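Local coordinates for negative regulator of ofd1 (Schizosaccharomyces pombe, PDB 3QTM), which is required for correct translation termination, directly inhibits ofd1 and stabilises the transcription factor domain of sre1 to support hypoxic gene expression, at residues H50-I55 with K67-A72; T244-Y249 with S269-N274; N321-A326 with V331-D336. All blocks are in the same frame, centred on the assembly; numbering follows the deposited sequence.

Interaction 1 of 3, residues H50-I55 with K67-A72; sequences HEADRI and KDFHAA. With SO4 (sulfate ion), chain C.
R54 NH1, on the helix whose buried flank of A52 and I55 receives the F69 ring, donates a 2.6 Å hydrogen bond to O2 of a sulfate ion. The bond is moderately straight (154° at the hydrogen), and the oxygen lies at the edge of the guanidinium, in its plane, where an arginine N-H points. A bend at chi3 (-46°) of the arginine chain brings NH1 there. R57 holds the same sulfate, which probably came from the crystallisation liquor. With CG anti to the backbone N (chi1 165°), the F69 ring reaches out from helix 67-82 and sets its edge against helix 38-58. A52 O lies in the ring plane, 3.6 Å from F69 CZ, while A52 CB approaches F69 CE1 at 4.0 Å; a methyl is small enough to let the ring come this near the backbone. I55 and F69 slide past each other in opposite directions, the CG2 branch of I55 coming to 3.9 Å from F69 CE1. L22 of helix 15-34 also packs on F69. With no hydrogen bond between the two segments, apolar packing and probably a weakly polar approach of the ring's C-H edge to the A52 carbonyl oxygen join these successive helices, and the charged groups stay outside the seam.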
ATOM      1  N   HIS A  50      20.743 -14.796   8.529  1.00 19.95           N
ATOM      2  CA  HIS A  50      21.693 -15.832   8.952  1.00 24.60           C
ATOM      3  C   HIS A  50      21.085 -17.228   8.887  1.00 23.02           C
ATOM      4  O   HIS A  50      21.730 -18.183   8.438  1.00 20.75           O
ATOM      5  CB  HIS A  50      22.200 -15.569  10.372  1.00 23.89           C
ATOM      6  CG  HIS A  50      23.017 -14.319  10.497  1.00 31.61           C
ATOM      7  ND1 HIS A  50      22.885 -13.447  11.557  1.00 30.13           N
ATOM      8  CD2 HIS A  50      23.968 -13.791   9.693  1.00 32.16           C
ATOM      9  CE1 HIS A  50      23.732 -12.444  11.408  1.00 30.34           C
ATOM     10  NE2 HIS A  50      24.397 -12.626  10.280  1.00 35.88           N
ATOM     11  N   GLU A  51      19.851 -17.360   9.354  1.00 21.86           N
ATOM     12  CA  GLU A  51      19.226 -18.673   9.349  1.00 22.78           C
ATOM     13  C   GLU A  51      19.029 -19.131   7.898  1.00 23.34           C
ATOM     14  O   GLU A  51      19.224 -20.296   7.585  1.00 20.52           O
ATOM     15  CB  GLU A  51      17.909 -18.656  10.122  1.00 23.15           C
ATOM     16  CG  GLU A  51      17.207 -20.009  10.176  1.00 30.50           C
ATOM     17  CD  GLU A  51      18.086 -21.129  10.759  1.00 31.90           C
ATOM     18  OE1 GLU A  51      18.979 -20.848  11.597  1.00 27.97           O
ATOM     19  OE2 GLU A  51      17.867 -22.297  10.365  1.00 30.96           O
ATOM     20  N   ALA A  52      18.679 -18.196   7.013  1.00 22.67           N
ATOM     21  CA  ALA A  52      18.497 -18.520   5.601  1.00 21.75           C
ATOM     22  C   ALA A  52      19.800 -19.034   5.013  1.00 22.56           C
ATOM     23  O   ALA A  52      19.815 -20.019   4.261  1.00 21.59           O
ATOM     24  CB  ALA A  52      17.987 -17.297   4.815  1.00 21.35           C
ATOM     25  N   ASP A  53      20.896 -18.365   5.360  1.00 20.01           N
ATOM     26  CA  ASP A  53      22.217 -18.777   4.903  1.00 22.77           C
ATOM     27  C   ASP A  53      22.545 -20.178   5.414  1.00 26.00           C
ATOM     28  O   ASP A  53      23.123 -20.996   4.693  1.00 22.41           O
ATOM     29  CB  ASP A  53      23.302 -17.785   5.350  1.00 24.10           C
ATOM     30  CG  ASP A  53      23.306 -16.500   4.513  1.00 30.12           C
ATOM     31  OD1 ASP A  53      22.728 -16.508   3.399  1.00 27.18           O
ATOM     32  OD2 ASP A  53      23.879 -15.483   4.971  1.00 32.81           O
ATOM     33  N   ARG A  54      22.171 -20.454   6.660  1.00 22.29           N
ATOM     34  CA  ARG A  54      22.441 -21.760   7.245  1.00 27.38           C
ATOM     35  C   ARG A  54      21.662 -22.824   6.477  1.00 25.85           C
ATOM     36  O   ARG A  54      22.179 -23.909   6.201  1.00 26.61           O
ATOM     37  CB  ARG A  54      22.073 -21.799   8.734  1.00 24.12           C
ATOM     38  CG  ARG A  54      22.574 -23.063   9.462  1.00 35.36           C
ATOM     39  CD  ARG A  54      22.261 -23.033  10.967  1.00 33.63           C
ATOM     40  NE  ARG A  54      22.598 -21.740  11.562  1.00 36.87           N
ATOM     41  CZ  ARG A  54      23.770 -21.445  12.115  1.00 43.26           C
ATOM     42  NH1 ARG A  54      24.735 -22.356  12.165  1.00 47.19           N
ATOM     43  NH2 ARG A  54      23.983 -20.232  12.618  1.00 44.10           N
ATOM     44  N   ILE A  55      20.421 -22.511   6.127  1.00 21.72           N
ATOM     45  CA  ILE A  55      19.605 -23.458   5.374  1.00 21.25           C
ATOM     46  C   ILE A  55      20.235 -23.735   4.008  1.00 26.66           C
ATOM     47  O   ILE A  55      20.277 -24.878   3.559  1.00 24.95           O
ATOM     48  CB  ILE A  55      18.161 -22.970   5.233  1.00 24.74           C
ATOM     49  CG1 ILE A  55      17.464 -23.020   6.597  1.00 26.64           C
ATOM     50  CG2 ILE A  55      17.405 -23.808   4.220  1.00 21.98           C
ATOM     51  CD1 ILE A  55      16.105 -22.346   6.615  1.00 26.61           C
ATOM     52  N   LYS A  67       9.768 -21.758  -3.290  1.00 19.68           N
ATOM     53  CA  LYS A  67       9.586 -20.331  -3.475  1.00 19.38           C
ATOM     54  C   LYS A  67       9.442 -19.599  -2.132  1.00 19.07           C
ATOM     55  O   LYS A  67       9.931 -18.480  -1.992  1.00 16.85           O
ATOM     56  CB  LYS A  67       8.368 -20.067  -4.347  1.00 19.77           C
ATOM     57  CG  LYS A  67       8.491 -20.580  -5.789  1.00 22.37           C
ATOM     58  CD  LYS A  67       7.407 -19.956  -6.667  1.00 20.55           C
ATOM     59  CE  LYS A  67       7.510 -20.420  -8.115  1.00 26.73           C
ATOM     60  NZ  LYS A  67       7.228 -21.871  -8.217  1.00 30.37           N
ATOM     61  N   ASP A  68       8.765 -20.224  -1.166  1.00 16.67           N
ATOM     62  CA  ASP A  68       8.558 -19.617   0.155  1.00 20.58           C
ATOM     63  C   ASP A  68       9.861 -19.363   0.898  1.00 18.78           C
ATOM     64  O   ASP A  68       9.941 -18.441   1.695  1.00 23.06           O
ATOM     65  CB  ASP A  68       7.651 -20.488   1.035  1.00 23.57           C
ATOM     66  CG  ASP A  68       6.186 -20.380   0.652  1.00 26.31           C
ATOM     67  OD1 ASP A  68       5.852 -19.514  -0.193  1.00 24.51           O
ATOM     68  OD2 ASP A  68       5.371 -21.159   1.202  1.00 29.27           O
ATOM     69  N   PHE A  69      10.872 -20.192   0.663  1.00 20.13           N
ATOM     70  CA  PHE A  69      12.187 -19.920   1.236  1.00 19.98           C
ATOM     71  C   PHE A  69      12.761 -18.609   0.684  1.00 19.91           C
ATOM     72  O   PHE A  69      13.200 -17.740   1.445  1.00 17.44           O
ATOM     73  CB  PHE A  69      13.174 -21.067   0.991  1.00 17.98           C
ATOM     74  CG  PHE A  69      14.626 -20.673   1.248  1.00 20.34           C
ATOM     75  CD1 PHE A  69      15.152 -20.702   2.525  1.00 18.56           C
ATOM     76  CD2 PHE A  69      15.442 -20.257   0.213  1.00 18.47           C
ATOM     77  CE1 PHE A  69      16.465 -20.325   2.768  1.00 18.37           C
ATOM     78  CE2 PHE A  69      16.767 -19.879   0.447  1.00 20.72           C
ATOM     79  CZ  PHE A  69      17.274 -19.905   1.724  1.00 19.82           C
ATOM     80  N   HIS A  70      12.758 -18.460  -0.636  1.00 17.35           N
ATOM     81  CA  HIS A  70      13.345 -17.253  -1.231  1.00 20.14           C
ATOM     82  C   HIS A  70      12.508 -16.012  -0.899  1.00 18.63           C
ATOM     83  O   HIS A  70      13.049 -14.911  -0.791  1.00 18.74           O
ATOM     84  CB  HIS A  70      13.506 -17.396  -2.746  1.00 18.22           C
ATOM     85  CG  HIS A  70      14.298 -18.594  -3.156  1.00 22.28           C
ATOM     86  ND1 HIS A  70      15.677 -18.605  -3.171  1.00 22.79           N
ATOM     87  CD2 HIS A  70      13.906 -19.826  -3.563  1.00 20.57           C
ATOM     88  CE1 HIS A  70      16.099 -19.795  -3.557  1.00 22.55           C
ATOM     89  NE2 HIS A  70      15.045 -20.550  -3.810  1.00 23.73           N
ATOM     90  N   ALA A  71      11.193 -16.200  -0.739  1.00 14.16           N
ATOM     91  CA  ALA A  71      10.301 -15.113  -0.354  1.00 16.30           C
ATOM     92  C   ALA A  71      10.648 -14.578   1.031  1.00 19.83           C
ATOM     93  O   ALA A  71      10.684 -13.373   1.226  1.00 19.43           O
ATOM     94  CB  ALA A  71       8.850 -15.565  -0.403  1.00 17.30           C
ATOM     95  N   ALA A  72      10.887 -15.474   1.997  1.00 18.64           N
ATOM     96  CA  ALA A  72      11.228 -15.045   3.351  1.00 16.03           C
ATOM     97  C   ALA A  72      12.582 -14.346   3.371  1.00 18.39           C
ATOM     98  O   ALA A  72      12.770 -13.345   4.050  1.00 17.20           O
ATOM     99  CB  ALA A  72      11.243 -16.224   4.304  1.00 16.40           C
TER
HETATM  100  S   SO4 C   2      26.356 -24.535  10.329  1.00 71.88           S
HETATM  101  O1  SO4 C   2      26.229 -24.751   8.883  1.00 53.29           O
HETATM  102  O2  SO4 C   2      25.050 -24.693  10.975  1.00 61.23           O
HETATM  103  O3  SO4 C   2      27.265 -25.528  10.900  1.00 76.88           O
HETATM  104  O4  SO4 C   2      26.883 -23.193  10.588  1.00 60.01           O

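Interaction 2 of 3, residues T244-Y249 with S269-N274; sequences TTFAEY and SSWLNN
The rings of F246 and W271 lie almost flat against one another, an offset stack with planes only 7° apart and 4.6 Å between the centroids of the phenyl and the five-membered ring of the indole. W271 NE1 sits over one face of F246, displaced toward its rim, and F246 CD2 lies in the same manner over one face of W271, 3.9 Å from W271 CZ2. The methylene behind the phenyl joins in: F246 CB stands almost on the normal of the indole's five-membered ring, a CH-pi contact at 4.0 Å from CB to the ring centroid. Thus one indole face carries both the CB and the ring of F246. Y250 meets the F246 ring nearly in parallel, and Y243 meets the indole at a steeper tilt, extending the aromatic cluster. The segments, 160° apart in direction with axes approaching to 8.0 Å, belong to successive helices 229-254 and 262-285, the antiparallel helical hairpin expected of a TPR-like fold. A247 suits so close an approach because its side chain is a single methyl, its CB 3.9 Å from W271 CB. W271 CG is turned anti to its carbonyl carbon (chi1 -71°), which brings a face of the indole against the F246 ring. L272 CD2 also presses on A247 CB, at 3.5 Å, tighter than ordinary van der Waals contact, and L272 packs on D301 and L302 of helix 292-305.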
ATOM      1  N   THR A 244     -11.078   8.346  -3.430  1.00 29.25           N
ATOM      2  CA  THR A 244     -11.171   9.793  -3.491  1.00 32.16           C
ATOM      3  C   THR A 244     -10.179  10.332  -4.502  1.00 33.10           C
ATOM      4  O   THR A 244     -10.410  11.367  -5.113  1.00 34.47           O
ATOM      5  CB  THR A 244     -10.939  10.448  -2.118  1.00 32.02           C
ATOM      6  OG1 THR A 244      -9.654  10.068  -1.622  1.00 34.82           O
ATOM      7  CG2 THR A 244     -12.013   9.994  -1.130  1.00 29.37           C
ATOM      8  N   THR A 245      -9.074   9.626  -4.693  1.00 33.90           N
ATOM      9  CA  THR A 245      -8.081  10.081  -5.661  1.00 35.63           C
ATOM     10  C   THR A 245      -8.586   9.879  -7.081  1.00 31.85           C
ATOM     11  O   THR A 245      -8.364  10.713  -7.956  1.00 30.87           O
ATOM     12  CB  THR A 245      -6.742   9.363  -5.491  1.00 35.92           C
ATOM     13  OG1 THR A 245      -6.256   9.596  -4.167  1.00 33.52           O
ATOM     14  CG2 THR A 245      -5.729   9.889  -6.503  1.00 37.11           C
ATOM     15  N   PHE A 246      -9.275   8.771  -7.312  1.00 29.81           N
ATOM     16  CA  PHE A 246      -9.829   8.539  -8.630  1.00 33.00           C
ATOM     17  C   PHE A 246     -10.897   9.597  -8.924  1.00 34.63           C
ATOM     18  O   PHE A 246     -10.961  10.151 -10.028  1.00 34.44           O
ATOM     19  CB  PHE A 246     -10.406   7.136  -8.746  1.00 33.12           C
ATOM     20  CG  PHE A 246     -10.077   6.469 -10.039  1.00 36.16           C
ATOM     21  CD1 PHE A 246      -9.997   7.206 -11.209  1.00 35.44           C
ATOM     22  CD2 PHE A 246      -9.848   5.106 -10.096  1.00 37.72           C
ATOM     23  CE1 PHE A 246      -9.688   6.597 -12.417  1.00 39.35           C
ATOM     24  CE2 PHE A 246      -9.539   4.487 -11.303  1.00 38.59           C
ATOM     25  CZ  PHE A 246      -9.460   5.234 -12.462  1.00 38.24           C
ATOM     26  N   ALA A 247     -11.724   9.885  -7.923  1.00 33.26           N
ATOM     27  CA  ALA A 247     -12.711  10.945  -8.049  1.00 34.80           C
ATOM     28  C   ALA A 247     -12.044  12.242  -8.490  1.00 38.21           C
ATOM     29  O   ALA A 247     -12.523  12.893  -9.411  1.00 38.14           O
ATOM     30  CB  ALA A 247     -13.468  11.145  -6.748  1.00 29.01           C
ATOM     31  N   GLU A 248     -10.942  12.615  -7.844  1.00 35.40           N
ATOM     32  CA  GLU A 248     -10.241  13.851  -8.208  1.00 41.26           C
ATOM     33  C   GLU A 248      -9.679  13.800  -9.614  1.00 41.87           C
ATOM     34  O   GLU A 248      -9.618  14.815 -10.302  1.00 42.73           O
ATOM     35  CB  GLU A 248      -9.103  14.151  -7.248  1.00 43.92           C
ATOM     36  CG  GLU A 248      -9.551  14.538  -5.879  1.00 46.40           C
ATOM     37  CD  GLU A 248      -8.420  14.452  -4.884  1.00 58.63           C
ATOM     38  OE1 GLU A 248      -7.241  14.492  -5.322  1.00 57.51           O
ATOM     39  OE2 GLU A 248      -8.715  14.335  -3.673  1.00 63.04           O
ATOM     40  N   TYR A 249      -9.252  12.617 -10.034  1.00 39.12           N
ATOM     41  CA  TYR A 249      -8.750  12.432 -11.384  1.00 40.73           C
ATOM     42  C   TYR A 249      -9.791  12.944 -12.372  1.00 44.58           C
ATOM     43  O   TYR A 249      -9.480  13.693 -13.304  1.00 42.53           O
ATOM     44  CB  TYR A 249      -8.468  10.957 -11.630  1.00 38.52           C
ATOM     45  CG  TYR A 249      -8.211  10.579 -13.075  1.00 43.03           C
ATOM     46  CD1 TYR A 249      -6.987  10.847 -13.687  1.00 40.66           C
ATOM     47  CD2 TYR A 249      -9.184   9.922 -13.817  1.00 40.46           C
ATOM     48  CE1 TYR A 249      -6.749  10.481 -15.007  1.00 40.94           C
ATOM     49  CE2 TYR A 249      -8.959   9.550 -15.129  1.00 41.12           C
ATOM     50  CZ  TYR A 249      -7.744   9.826 -15.722  1.00 43.91           C
ATOM     51  OH  TYR A 249      -7.544   9.441 -17.035  1.00 45.57           O
ATOM     52  N   SER A 269     -18.751  10.961  -9.856  1.00 35.52           N
ATOM     53  CA  SER A 269     -19.799  10.744  -8.865  1.00 34.88           C
ATOM     54  C   SER A 269     -19.850   9.306  -8.367  1.00 33.41           C
ATOM     55  O   SER A 269     -20.159   9.062  -7.202  1.00 31.53           O
ATOM     56  CB  SER A 269     -21.166  11.151  -9.425  1.00 35.98           C
ATOM     57  OG  SER A 269     -21.176  12.529  -9.755  1.00 35.01           O
ATOM     58  N   SER A 270     -19.565   8.353  -9.245  1.00 34.84           N
ATOM     59  CA  SER A 270     -19.498   6.962  -8.817  1.00 36.52           C
ATOM     60  C   SER A 270     -18.388   6.771  -7.796  1.00 32.42           C
ATOM     61  O   SER A 270     -18.549   6.060  -6.798  1.00 31.79           O
ATOM     62  CB  SER A 270     -19.261   6.032 -10.001  1.00 37.59           C
ATOM     63  OG  SER A 270     -20.440   5.332 -10.317  1.00 48.72           O
ATOM     64  N   TRP A 271     -17.251   7.400  -8.051  1.00 30.52           N
ATOM     65  CA  TRP A 271     -16.122   7.243  -7.148  1.00 32.14           C
ATOM     66  C   TRP A 271     -16.372   7.947  -5.820  1.00 30.06           C
ATOM     67  O   TRP A 271     -16.013   7.430  -4.762  1.00 27.77           O
ATOM     68  CB  TRP A 271     -14.823   7.694  -7.816  1.00 32.36           C
ATOM     69  CG  TRP A 271     -14.410   6.733  -8.868  1.00 32.73           C
ATOM     70  CD1 TRP A 271     -14.331   6.963 -10.212  1.00 36.63           C
ATOM     71  CD2 TRP A 271     -14.056   5.362  -8.671  1.00 37.34           C
ATOM     72  NE1 TRP A 271     -13.939   5.817 -10.864  1.00 35.86           N
ATOM     73  CE2 TRP A 271     -13.763   4.820  -9.940  1.00 36.38           C
ATOM     74  CE3 TRP A 271     -13.954   4.538  -7.540  1.00 32.96           C
ATOM     75  CZ2 TRP A 271     -13.363   3.494 -10.110  1.00 36.85           C
ATOM     76  CZ3 TRP A 271     -13.566   3.221  -7.712  1.00 35.43           C
ATOM     77  CH2 TRP A 271     -13.276   2.711  -8.989  1.00 36.34           C
ATOM     78  N   LEU A 272     -17.011   9.112  -5.876  1.00 27.80           N
ATOM     79  CA  LEU A 272     -17.341   9.842  -4.658  1.00 28.82           C
ATOM     80  C   LEU A 272     -18.316   9.042  -3.804  1.00 29.15           C
ATOM     81  O   LEU A 272     -18.166   8.961  -2.579  1.00 26.99           O
ATOM     82  CB  LEU A 272     -17.899  11.229  -4.985  1.00 29.76           C
ATOM     83  CG  LEU A 272     -16.853  12.202  -5.538  1.00 30.70           C
ATOM     84  CD1 LEU A 272     -17.482  13.516  -6.008  1.00 31.69           C
ATOM     85  CD2 LEU A 272     -15.767  12.454  -4.506  1.00 32.07           C
ATOM     86  N   ASN A 273     -19.296   8.418  -4.451  1.00 25.37           N
ATOM     87  CA  ASN A 273     -20.242   7.573  -3.730  1.00 26.34           C
ATOM     88  C   ASN A 273     -19.645   6.267  -3.192  1.00 29.33           C
ATOM     89  O   ASN A 273     -20.057   5.786  -2.140  1.00 30.01           O
ATOM     90  CB  ASN A 273     -21.481   7.292  -4.584  1.00 31.15           C
ATOM     91  CG  ASN A 273     -22.514   8.391  -4.467  1.00 32.20           C
ATOM     92  OD1 ASN A 273     -22.849   8.821  -3.358  1.00 31.05           O
ATOM     93  ND2 ASN A 273     -23.010   8.866  -5.603  1.00 32.40           N
ATOM     94  N   ASN A 274     -18.690   5.690  -3.923  1.00 30.69           N
ATOM     95  CA  ASN A 274     -17.889   4.585  -3.397  1.00 29.97           C
ATOM     96  C   ASN A 274     -17.153   5.028  -2.128  1.00 26.86           C
ATOM     97  O   ASN A 274     -17.042   4.279  -1.154  1.00 26.69           O
ATOM     98  CB  ASN A 274     -16.870   4.121  -4.438  1.00 28.93           C
ATOM     99  CG  ASN A 274     -17.503   3.310  -5.557  1.00 33.50           C
ATOM    100  OD1 ASN A 274     -18.515   2.634  -5.356  1.00 32.82           O
ATOM    101  ND2 ASN A 274     -16.901   3.368  -6.741  1.00 34.05           N
TER

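Interaction 3 of 3, residues N321-A326 with V331-D336; sequences NAIKEA and VELSPD
Near the end of helix 309-328 the backbone turns back so that V331 N donates to A326 O, five residues earlier (3.1 Å, 156° at the hydrogen), after which residues 331-334 run extended. This is a short connection between successive helices of the all-helical, TPR-like array, leading into helix 335-343. V331 sets its CG2 beside the same oxygen, 3.3 Å from A326 O, and its CB lies 4.1 Å from A326 CB. Beta-branching agrees with the extended backbone of V331, and the small alanine lets the chain pass close to the helix. Two residues on, L333 reaches back to the helix. Its CD1 meets I323 CG2 at 3.6 Å, and CD2 touches the same methyl from slightly farther; the CG2 branch of I323 is set anti to the backbone N, facing the leucine. L293 of helix 292-305 packs on both A326 and L333, so these apolar side chains share a wider core. Helix 335-343 then begins with P335, whose missing amide hydrogen costs nothing in the first turn of a helix, preceded by the N-cap residue S334, whose OG makes a weak hydrogen bond with Y337 N.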
ATOM      1  N   ASN A 321     -25.118  18.948   8.225  1.00 33.53           N
ATOM      2  CA  ASN A 321     -25.461  18.137   9.382  1.00 37.13           C
ATOM      3  C   ASN A 321     -24.215  17.480   9.964  1.00 33.47           C
ATOM      4  O   ASN A 321     -24.037  17.428  11.179  1.00 35.12           O
ATOM      5  CB  ASN A 321     -26.471  17.047   9.002  1.00 38.53           C
ATOM      6  CG  ASN A 321     -27.870  17.590   8.775  1.00 40.95           C
ATOM      7  OD1 ASN A 321     -28.174  18.733   9.118  1.00 41.71           O
ATOM      8  ND2 ASN A 321     -28.735  16.760   8.198  1.00 41.54           N
ATOM      9  N   ALA A 322     -23.363  16.965   9.080  1.00 33.02           N
ATOM     10  CA  ALA A 322     -22.145  16.283   9.493  1.00 32.47           C
ATOM     11  C   ALA A 322     -21.266  17.251  10.276  1.00 28.95           C
ATOM     12  O   ALA A 322     -20.823  16.939  11.380  1.00 29.52           O
ATOM     13  CB  ALA A 322     -21.403  15.735   8.283  1.00 26.84           C
ATOM     14  N   ILE A 323     -21.036  18.426   9.699  1.00 28.40           N
ATOM     15  CA  ILE A 323     -20.230  19.466  10.326  1.00 30.92           C
ATOM     16  C   ILE A 323     -20.815  19.932  11.665  1.00 32.75           C
ATOM     17  O   ILE A 323     -20.101  20.037  12.663  1.00 32.08           O
ATOM     18  CB  ILE A 323     -20.081  20.676   9.390  1.00 33.08           C
ATOM     19  CG1 ILE A 323     -19.369  20.261   8.104  1.00 31.92           C
ATOM     20  CG2 ILE A 323     -19.330  21.820  10.091  1.00 34.75           C
ATOM     21  CD1 ILE A 323     -19.242  21.385   7.089  1.00 35.91           C
ATOM     22  N   LYS A 324     -22.117  20.201  11.687  1.00 33.57           N
ATOM     23  CA  LYS A 324     -22.785  20.603  12.924  1.00 33.97           C
ATOM     24  C   LYS A 324     -22.700  19.529  14.004  1.00 34.74           C
ATOM     25  O   LYS A 324     -22.493  19.835  15.184  1.00 31.30           O
ATOM     26  CB  LYS A 324     -24.256  20.961  12.673  1.00 38.59           C
ATOM     27  CG  LYS A 324     -24.578  22.452  12.781  1.00 48.55           C
ATOM     28  CD  LYS A 324     -26.080  22.705  13.020  1.00 56.80           C
ATOM     29  CE  LYS A 324     -26.857  23.014  11.726  1.00 61.61           C
ATOM     30  NZ  LYS A 324     -27.204  21.812  10.892  1.00 55.57           N
ATOM     31  N   GLU A 325     -22.882  18.273  13.610  1.00 30.79           N
ATOM     32  CA  GLU A 325     -22.779  17.179  14.569  1.00 33.14           C
ATOM     33  C   GLU A 325     -21.347  17.006  15.096  1.00 33.75           C
ATOM     34  O   GLU A 325     -21.140  16.690  16.265  1.00 32.15           O
ATOM     35  CB  GLU A 325     -23.263  15.876  13.946  1.00 37.70           C
ATOM     36  CG  GLU A 325     -23.178  14.707  14.902  1.00 40.20           C
ATOM     37  CD  GLU A 325     -23.418  13.370  14.221  1.00 46.91           C
ATOM     38  OE1 GLU A 325     -23.819  13.367  13.033  1.00 53.35           O
ATOM     39  OE2 GLU A 325     -23.200  12.323  14.873  1.00 45.55           O
ATOM     40  N   ALA A 326     -20.362  17.197  14.221  1.00 32.53           N
ATOM     41  CA  ALA A 326     -18.968  17.146  14.633  1.00 33.72           C
ATOM     42  C   ALA A 326     -18.711  18.202  15.709  1.00 34.54           C
ATOM     43  O   ALA A 326     -18.194  17.894  16.780  1.00 32.10           O
ATOM     44  CB  ALA A 326     -18.060  17.388  13.442  1.00 29.94           C
ATOM     45  N   VAL A 331     -15.653  18.660  18.369  1.00 31.03           N
ATOM     46  CA  VAL A 331     -14.632  18.806  17.342  1.00 36.20           C
ATOM     47  C   VAL A 331     -14.458  20.275  16.964  1.00 35.03           C
ATOM     48  O   VAL A 331     -15.431  20.975  16.699  1.00 33.75           O
ATOM     49  CB  VAL A 331     -14.979  17.988  16.070  1.00 35.21           C
ATOM     50  CG1 VAL A 331     -13.863  18.112  15.054  1.00 34.17           C
ATOM     51  CG2 VAL A 331     -15.221  16.524  16.423  1.00 31.23           C
ATOM     52  N   GLU A 332     -13.213  20.734  16.933  1.00 36.59           N
ATOM     53  CA  GLU A 332     -12.922  22.110  16.549  1.00 40.99           C
ATOM     54  C   GLU A 332     -13.112  22.310  15.052  1.00 41.46           C
ATOM     55  O   GLU A 332     -12.577  21.551  14.248  1.00 38.61           O
ATOM     56  CB  GLU A 332     -11.487  22.489  16.918  1.00 41.45           C
ATOM     57  CG  GLU A 332     -10.966  23.641  16.074  1.00 49.11           C
ATOM     58  CD  GLU A 332      -9.730  24.310  16.649  1.00 61.66           C
ATOM     59  OE1 GLU A 332      -9.280  23.913  17.750  1.00 62.25           O
ATOM     60  OE2 GLU A 332      -9.211  25.242  15.988  1.00 64.01           O
ATOM     61  N   LEU A 333     -13.863  23.338  14.682  1.00 42.22           N
ATOM     62  CA  LEU A 333     -14.072  23.651  13.275  1.00 43.63           C
ATOM     63  C   LEU A 333     -13.098  24.714  12.778  1.00 44.93           C
ATOM     64  O   LEU A 333     -12.890  25.729  13.435  1.00 47.10           O
ATOM     65  CB  LEU A 333     -15.510  24.123  13.028  1.00 41.40           C
ATOM     66  CG  LEU A 333     -16.620  23.115  13.306  1.00 40.52           C
ATOM     67  CD1 LEU A 333     -17.956  23.660  12.843  1.00 39.51           C
ATOM     68  CD2 LEU A 333     -16.314  21.788  12.631  1.00 38.28           C
ATOM     69  N   SER A 334     -12.509  24.473  11.612  1.00 45.14           N
ATOM     70  CA  SER A 334     -11.757  25.499  10.909  1.00 48.45           C
ATOM     71  C   SER A 334     -12.719  26.574  10.403  1.00 52.63           C
ATOM     72  O   SER A 334     -13.907  26.310  10.214  1.00 51.75           O
ATOM     73  CB  SER A 334     -11.015  24.887   9.723  1.00 51.35           C
ATOM     74  OG  SER A 334     -11.916  24.605   8.662  1.00 55.05           O
ATOM     75  N   PRO A 335     -12.206  27.792  10.176  1.00 55.52           N
ATOM     76  CA  PRO A 335     -13.019  28.886   9.635  1.00 57.72           C
ATOM     77  C   PRO A 335     -13.761  28.444   8.375  1.00 58.43           C
ATOM     78  O   PRO A 335     -14.889  28.874   8.139  1.00 59.09           O
ATOM     79  CB  PRO A 335     -11.978  29.956   9.284  1.00 56.49           C
ATOM     80  CG  PRO A 335     -10.848  29.690  10.201  1.00 58.26           C
ATOM     81  CD  PRO A 335     -10.809  28.200  10.402  1.00 57.09           C
ATOM     82  N   ASP A 336     -13.122  27.592   7.583  1.00 59.45           N
ATOM     83  CA  ASP A 336     -13.726  27.064   6.368  1.00 60.64           C
ATOM     84  C   ASP A 336     -15.042  26.369   6.669  1.00 57.70           C
ATOM     85  O   ASP A 336     -16.079  26.695   6.085  1.00 57.88           O
ATOM     86  CB  ASP A 336     -12.771  26.088   5.674  1.00 63.31           C
ATOM     87  CG  ASP A 336     -11.739  26.796   4.812  1.00 76.48           C
ATOM     88  OD1 ASP A 336     -11.775  28.046   4.738  1.00 75.76           O
ATOM     89  OD2 ASP A 336     -10.893  26.102   4.205  1.00 82.54           O
TER

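The three contacts follow one another along the chain, each closing before the next opens. Interaction 1, in the N-terminal part of the chain, lies on one side of the chain's centre, interactions 2 and 3 on the other; centre to centre, interaction 1 is about 42 Å from interaction 2 and about 53 Å from interaction 3. Interactions 2 and 3 both lie in the C-terminal part of the protein, with nearest atoms about 13 Å apart. Helix 292-305 lies between them in the chain and touches both, L272 through D301 and L302, and A326 and L333 through L293. The sulfate belongs to interaction 1 alone. Interactions 1 and 2 pair successive helices, whereas interaction 3 packs the linker between two helices back on the first.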